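Local coordinates for trans-4-hydroxy-L-proline dehydratase (PDB 6VXC), which dehydrates trans-4-hydroxy-L-proline to (S)-1-pyrroline-5-carboxylate by glycyl radical chemistry in the anaerobic breakdown of hydroxyproline, at residues A[468-480]-A[512-524]. Sequence-based numbering, arbitrary orientation.
Sequences TGYMNIPKILELT and AFKKQLHYMIDIK
I476 and F513 illustrate how two helices lock by exchanging knobs. I476 drops into the hole formed by F513, Q516, L517 and M520, while F513 enters the one lined by I473, I476, L477 and T480. Of the two branches of I476, CG2 lies 3.6 Å from F513 CE1, whereas CD1, at the end of the CG1 arm, reaches L517 CD1 at 3.7 Å. I473 CG2 meets the F513 ring at its edge, in plane. T480 turns its hydroxyl back onto its own helix (chi1 -55°), where OG1 donates to I476 O at 2.8 Å; T480 N approaches that oxygen from the opposite face, so two donors grip it. The axes of segments 473-480 and 512-524 approach to 8.8 Å, their N-to-C directions 119° apart. Strand 463-472, which pairs in parallel with strand 565-573, consistent with the β/α barrel of the glycyl radical family, runs straight into helix 473-481, with N472 at the N-cap, its OD1 accepting from K475 N; both pack against the long helix 506-538. On the strand side, M471 brings CE to within 3.7 Å of I521 CD1 and rests SD against M520 CG. Beyond it K524, bent only at chi2 (63°), extends past M471 to the strand, where NZ donates to T468 O at 2.8 Å from above the carbonyl plane. The buried ammonium also forms a salt bridge with E171 and bonds to T170 O.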
loop_
_atom_site.group_PDB
_atom_site.type_symbol
_atom_site.label_atom_id
_atom_site.label_comp_id
_atom_site.label_asym_id
_atom_site.label_seq_id
_atom_site.Cartn_x
_atom_site.Cartn_y
_atom_site.Cartn_z
ATOM N N THR A 468 0.030 3.064 -10.274
ATOM C CA THR A 468 0.884 2.604 -11.369
ATOM C C THR A 468 2.369 2.898 -11.172
ATOM O O THR A 468 3.187 2.337 -11.909
ATOM C CB THR A 468 0.427 3.191 -12.727
ATOM O OG1 THR A 468 0.603 4.608 -12.744
ATOM C CG2 THR A 468 -1.045 2.857 -13.037
ATOM N N GLY A 469 2.739 3.745 -10.220
ATOM C CA GLY A 469 4.129 4.029 -9.926
ATOM C C GLY A 469 4.318 5.461 -9.456
ATOM O O GLY A 469 3.490 6.334 -9.690
ATOM N N TYR A 470 5.458 5.701 -8.796
ATOM C CA TYR A 470 5.836 7.025 -8.293
ATOM C C TYR A 470 6.439 7.878 -9.416
ATOM O O TYR A 470 7.056 7.361 -10.344
ATOM C CB TYR A 470 6.853 6.899 -7.147
ATOM C CG TYR A 470 6.347 6.039 -6.021
ATOM C CD1 TYR A 470 5.485 6.551 -5.062
ATOM C CD2 TYR A 470 6.690 4.703 -5.952
ATOM C CE1 TYR A 470 4.990 5.737 -4.038
ATOM C CE2 TYR A 470 6.202 3.881 -4.949
ATOM C CZ TYR A 470 5.355 4.401 -3.987
ATOM O OH TYR A 470 4.873 3.583 -2.992
ATOM N N MET A 471 6.252 9.194 -9.312
ATOM C CA MET A 471 6.746 10.158 -10.286
ATOM C C MET A 471 7.705 11.107 -9.577
ATOM O O MET A 471 7.328 11.748 -8.592
ATOM C CB MET A 471 5.587 10.936 -10.920
ATOM C CG MET A 471 5.990 11.893 -12.050
ATOM S SD MET A 471 6.718 11.081 -13.470
ATOM C CE MET A 471 5.435 9.916 -13.929
ATOM N N ASN A 472 8.921 11.228 -10.107
ATOM C CA ASN A 472 10.015 11.964 -9.470
ATOM C C ASN A 472 9.891 13.439 -9.867
ATOM O O ASN A 472 10.549 13.927 -10.781
ATOM C CB ASN A 472 11.358 11.353 -9.895
ATOM C CG ASN A 472 12.549 11.851 -9.062
ATOM O OD1 ASN A 472 12.469 12.881 -8.378
ATOM N ND2 ASN A 472 13.676 11.132 -9.153
ATOM N N ILE A 473 8.995 14.164 -9.183
ATOM C CA ILE A 473 8.734 15.554 -9.568
ATOM C C ILE A 473 9.987 16.410 -9.452
ATOM O O ILE A 473 10.243 17.219 -10.352
ATOM C CB ILE A 473 7.542 16.112 -8.783
ATOM C CG1 ILE A 473 6.330 15.214 -9.000
ATOM C CG2 ILE A 473 7.233 17.521 -9.225
ATOM C CD1 ILE A 473 5.172 15.580 -8.131
ATOM N N PRO A 474 10.788 16.311 -8.390
ATOM C CA PRO A 474 12.022 17.115 -8.328
ATOM C C PRO A 474 12.972 16.856 -9.493
ATOM O O PRO A 474 13.599 17.792 -9.995
ATOM C CB PRO A 474 12.638 16.696 -6.981
ATOM C CG PRO A 474 11.451 16.235 -6.143
ATOM C CD PRO A 474 10.548 15.553 -7.147
ATOM N N LYS A 475 13.113 15.607 -9.930
ATOM C CA LYS A 475 14.002 15.353 -11.060
ATOM C C LYS A 475 13.428 15.894 -12.368
ATOM O O LYS A 475 14.187 16.186 -13.290
ATOM C CB LYS A 475 14.305 13.869 -11.181
ATOM C CG LYS A 475 15.492 13.552 -12.105
ATOM C CD LYS A 475 15.954 12.112 -11.928
ATOM C CE LYS A 475 17.113 11.740 -12.859
ATOM N NZ LYS A 475 18.410 12.290 -12.375
ATOM N N ILE A 476 12.113 16.072 -12.459
ATOM C CA ILE A 476 11.564 16.761 -13.618
ATOM C C ILE A 476 12.042 18.209 -13.648
ATOM O O ILE A 476 12.349 18.748 -14.718
ATOM C CB ILE A 476 10.031 16.645 -13.632
ATOM C CG1 ILE A 476 9.644 15.173 -13.876
ATOM C CG2 ILE A 476 9.408 17.593 -14.675
ATOM C CD1 ILE A 476 8.150 14.902 -13.807
ATOM N N LEU A 477 12.138 18.863 -12.481
ATOM C CA LEU A 477 12.757 20.187 -12.465
ATOM C C LEU A 477 14.227 20.094 -12.862
ATOM O O LEU A 477 14.726 20.933 -13.618
ATOM C CB LEU A 477 12.610 20.855 -11.088
ATOM C CG LEU A 477 13.264 22.248 -10.940
ATOM C CD1 LEU A 477 12.651 23.277 -11.888
ATOM C CD2 LEU A 477 13.172 22.759 -9.515
ATOM N N GLU A 478 14.925 19.058 -12.391
ATOM C CA GLU A 478 16.325 18.904 -12.770
ATOM C C GLU A 478 16.476 18.818 -14.282
ATOM O O GLU A 478 17.298 19.532 -14.867
ATOM C CB GLU A 478 16.922 17.665 -12.095
ATOM C CG GLU A 478 18.418 17.451 -12.356
ATOM C CD GLU A 478 18.997 16.292 -11.544
ATOM O OE1 GLU A 478 18.638 15.129 -11.805
ATOM O OE2 GLU A 478 19.808 16.550 -10.631
ATOM N N LEU A 479 15.630 18.018 -14.938
ATOM C CA LEU A 479 15.653 17.953 -16.397
ATOM C C LEU A 479 15.392 19.321 -17.005
ATOM O O LEU A 479 16.075 19.715 -17.951
ATOM C CB LEU A 479 14.620 16.942 -16.915
ATOM C CG LEU A 479 14.738 15.440 -16.617
ATOM C CD1 LEU A 479 13.653 14.667 -17.383
ATOM C CD2 LEU A 479 16.123 14.891 -16.934
ATOM N N THR A 480 14.409 20.052 -16.469
ATOM C CA THR A 480 14.114 21.406 -16.938
ATOM C C THR A 480 15.348 22.297 -16.878
ATOM O O THR A 480 15.618 23.062 -17.809
ATOM C CB THR A 480 12.986 22.030 -16.097
ATOM O OG1 THR A 480 11.842 21.177 -16.098
ATOM C CG2 THR A 480 12.586 23.423 -16.629
ATOM N N ALA A 512 8.397 26.004 -18.815
ATOM C CA ALA A 512 9.306 24.947 -19.252
ATOM C C ALA A 512 9.179 23.706 -18.371
ATOM O O ALA A 512 9.165 22.576 -18.873
ATOM C CB ALA A 512 10.753 25.458 -19.245
ATOM N N PHE A 513 9.082 23.900 -17.054
ATOM C CA PHE A 513 8.859 22.771 -16.154
ATOM C C PHE A 513 7.571 22.035 -16.492
ATOM O O PHE A 513 7.540 20.800 -16.511
ATOM C CB PHE A 513 8.808 23.258 -14.705
ATOM C CG PHE A 513 8.223 22.251 -13.736
ATOM C CD1 PHE A 513 8.984 21.194 -13.272
ATOM C CD2 PHE A 513 6.906 22.365 -13.315
ATOM C CE1 PHE A 513 8.448 20.266 -12.384
ATOM C CE2 PHE A 513 6.351 21.439 -12.438
ATOM C CZ PHE A 513 7.121 20.384 -11.972
ATOM N N LYS A 514 6.490 22.782 -16.733
ATOM C CA LYS A 514 5.220 22.155 -17.070
ATOM C C LYS A 514 5.308 21.370 -18.375
ATOM O O LYS A 514 4.687 20.304 -18.502
ATOM C CB LYS A 514 4.121 23.215 -17.133
ATOM C CG LYS A 514 3.728 23.748 -15.748
ATOM C CD LYS A 514 2.385 24.478 -15.778
ATOM C CE LYS A 514 2.472 25.831 -16.485
ATOM N NZ LYS A 514 1.204 26.635 -16.431
ATOM N N LYS A 515 6.116 21.838 -19.329
ATOM C CA LYS A 515 6.310 21.068 -20.556
ATOM C C LYS A 515 7.093 19.788 -20.291
ATOM O O LYS A 515 6.758 18.736 -20.843
ATOM C CB LYS A 515 7.027 21.897 -21.620
ATOM C CG LYS A 515 6.216 23.031 -22.213
ATOM C CD LYS A 515 7.030 23.659 -23.341
ATOM C CE LYS A 515 6.521 25.019 -23.743
ATOM N NZ LYS A 515 7.431 25.577 -24.783
ATOM N N GLN A 516 8.131 19.846 -19.449
ATOM C CA GLN A 516 8.820 18.610 -19.101
ATOM C C GLN A 516 7.873 17.647 -18.398
ATOM O O GLN A 516 7.869 16.451 -18.692
ATOM C CB GLN A 516 10.038 18.898 -18.234
ATOM C CG GLN A 516 11.118 19.700 -18.933
ATOM C CD GLN A 516 11.978 18.849 -19.837
ATOM O OE1 GLN A 516 11.810 17.629 -19.922
ATOM N NE2 GLN A 516 12.925 19.488 -20.503
ATOM N N LEU A 517 7.035 18.166 -17.496
ATOM C CA LEU A 517 6.053 17.343 -16.798
ATOM C C LEU A 517 5.094 16.666 -17.775
ATOM O O LEU A 517 4.821 15.468 -17.661
ATOM C CB LEU A 517 5.280 18.208 -15.807
ATOM C CG LEU A 517 4.197 17.584 -14.937
ATOM C CD1 LEU A 517 4.780 16.430 -14.163
ATOM C CD2 LEU A 517 3.650 18.650 -13.990
ATOM N N HIS A 518 4.538 17.444 -18.705
ATOM C CA HIS A 518 3.614 16.906 -19.699
ATOM C C HIS A 518 4.255 15.760 -20.463
ATOM O O HIS A 518 3.649 14.705 -20.647
ATOM C CB HIS A 518 3.173 18.020 -20.657
ATOM C CG HIS A 518 2.318 17.547 -21.800
ATOM N ND1 HIS A 518 1.025 17.093 -21.633
ATOM C CD2 HIS A 518 2.568 17.481 -23.129
ATOM C CE1 HIS A 518 0.518 16.767 -22.810
ATOM N NE2 HIS A 518 1.432 16.994 -23.733
ATOM N N TYR A 519 5.502 15.944 -20.893
ATOM C CA TYR A 519 6.190 14.896 -21.638
ATOM C C TYR A 519 6.371 13.644 -20.788
ATOM O O TYR A 519 6.107 12.525 -21.239
ATOM C CB TYR A 519 7.540 15.416 -22.112
ATOM C CG TYR A 519 8.390 14.400 -22.844
ATOM C CD1 TYR A 519 8.028 13.945 -24.109
ATOM C CD2 TYR A 519 9.569 13.931 -22.290
ATOM C CE1 TYR A 519 8.812 13.039 -24.790
ATOM C CE2 TYR A 519 10.364 13.023 -22.958
ATOM C CZ TYR A 519 9.980 12.577 -24.210
ATOM O OH TYR A 519 10.761 11.674 -24.888
ATOM N N MET A 520 6.822 13.818 -19.543
ATOM C CA MET A 520 7.096 12.653 -18.708
ATOM C C MET A 520 5.805 11.914 -18.352
ATOM O O MET A 520 5.784 10.676 -18.296
ATOM C CB MET A 520 7.866 13.097 -17.456
ATOM C CG MET A 520 8.608 11.979 -16.717
ATOM S SD MET A 520 9.717 10.998 -17.765
ATOM C CE MET A 520 10.698 12.307 -18.469
ATOM N N ILE A 521 4.723 12.656 -18.106
ATOM C CA ILE A 521 3.435 12.017 -17.858
ATOM C C ILE A 521 2.947 11.294 -19.118
ATOM O O ILE A 521 2.449 10.163 -19.049
ATOM C CB ILE A 521 2.406 13.046 -17.343
ATOM C CG1 ILE A 521 2.855 13.664 -15.999
ATOM C CG2 ILE A 521 1.027 12.398 -17.195
ATOM C CD1 ILE A 521 3.166 12.649 -14.927
ATOM N N ASP A 522 3.090 11.922 -20.288
ATOM C CA ASP A 522 2.722 11.239 -21.528
ATOM C C ASP A 522 3.471 9.912 -21.666
ATOM O O ASP A 522 2.877 8.891 -22.027
ATOM C CB ASP A 522 3.007 12.131 -22.738
ATOM C CG ASP A 522 1.859 13.073 -23.074
ATOM O OD1 ASP A 522 0.784 12.990 -22.449
ATOM O OD2 ASP A 522 2.036 13.906 -23.992
ATOM N N ILE A 523 4.778 9.909 -21.380
ATOM C CA ILE A 523 5.566 8.678 -21.469
ATOM C C ILE A 523 5.018 7.621 -20.519
ATOM O O ILE A 523 4.866 6.449 -20.886
ATOM C CB ILE A 523 7.049 8.960 -21.175
ATOM C CG1 ILE A 523 7.691 9.736 -22.313
ATOM C CG2 ILE A 523 7.812 7.654 -20.901
ATOM C CD1 ILE A 523 9.137 10.085 -22.005
ATOM N N LYS A 524 4.777 8.013 -19.263
ATOM C CA LYS A 524 4.299 7.076 -18.246
ATOM C C LYS A 524 2.932 6.510 -18.613
ATOM O O LYS A 524 2.685 5.313 -18.468
ATOM C CB LYS A 524 4.249 7.774 -16.885
ATOM C CG LYS A 524 3.626 6.958 -15.750
ATOM C CD LYS A 524 4.419 5.696 -15.449
ATOM C CE LYS A 524 3.897 5.013 -14.185
ATOM N NZ LYS A 524 4.393 3.621 -14.044
#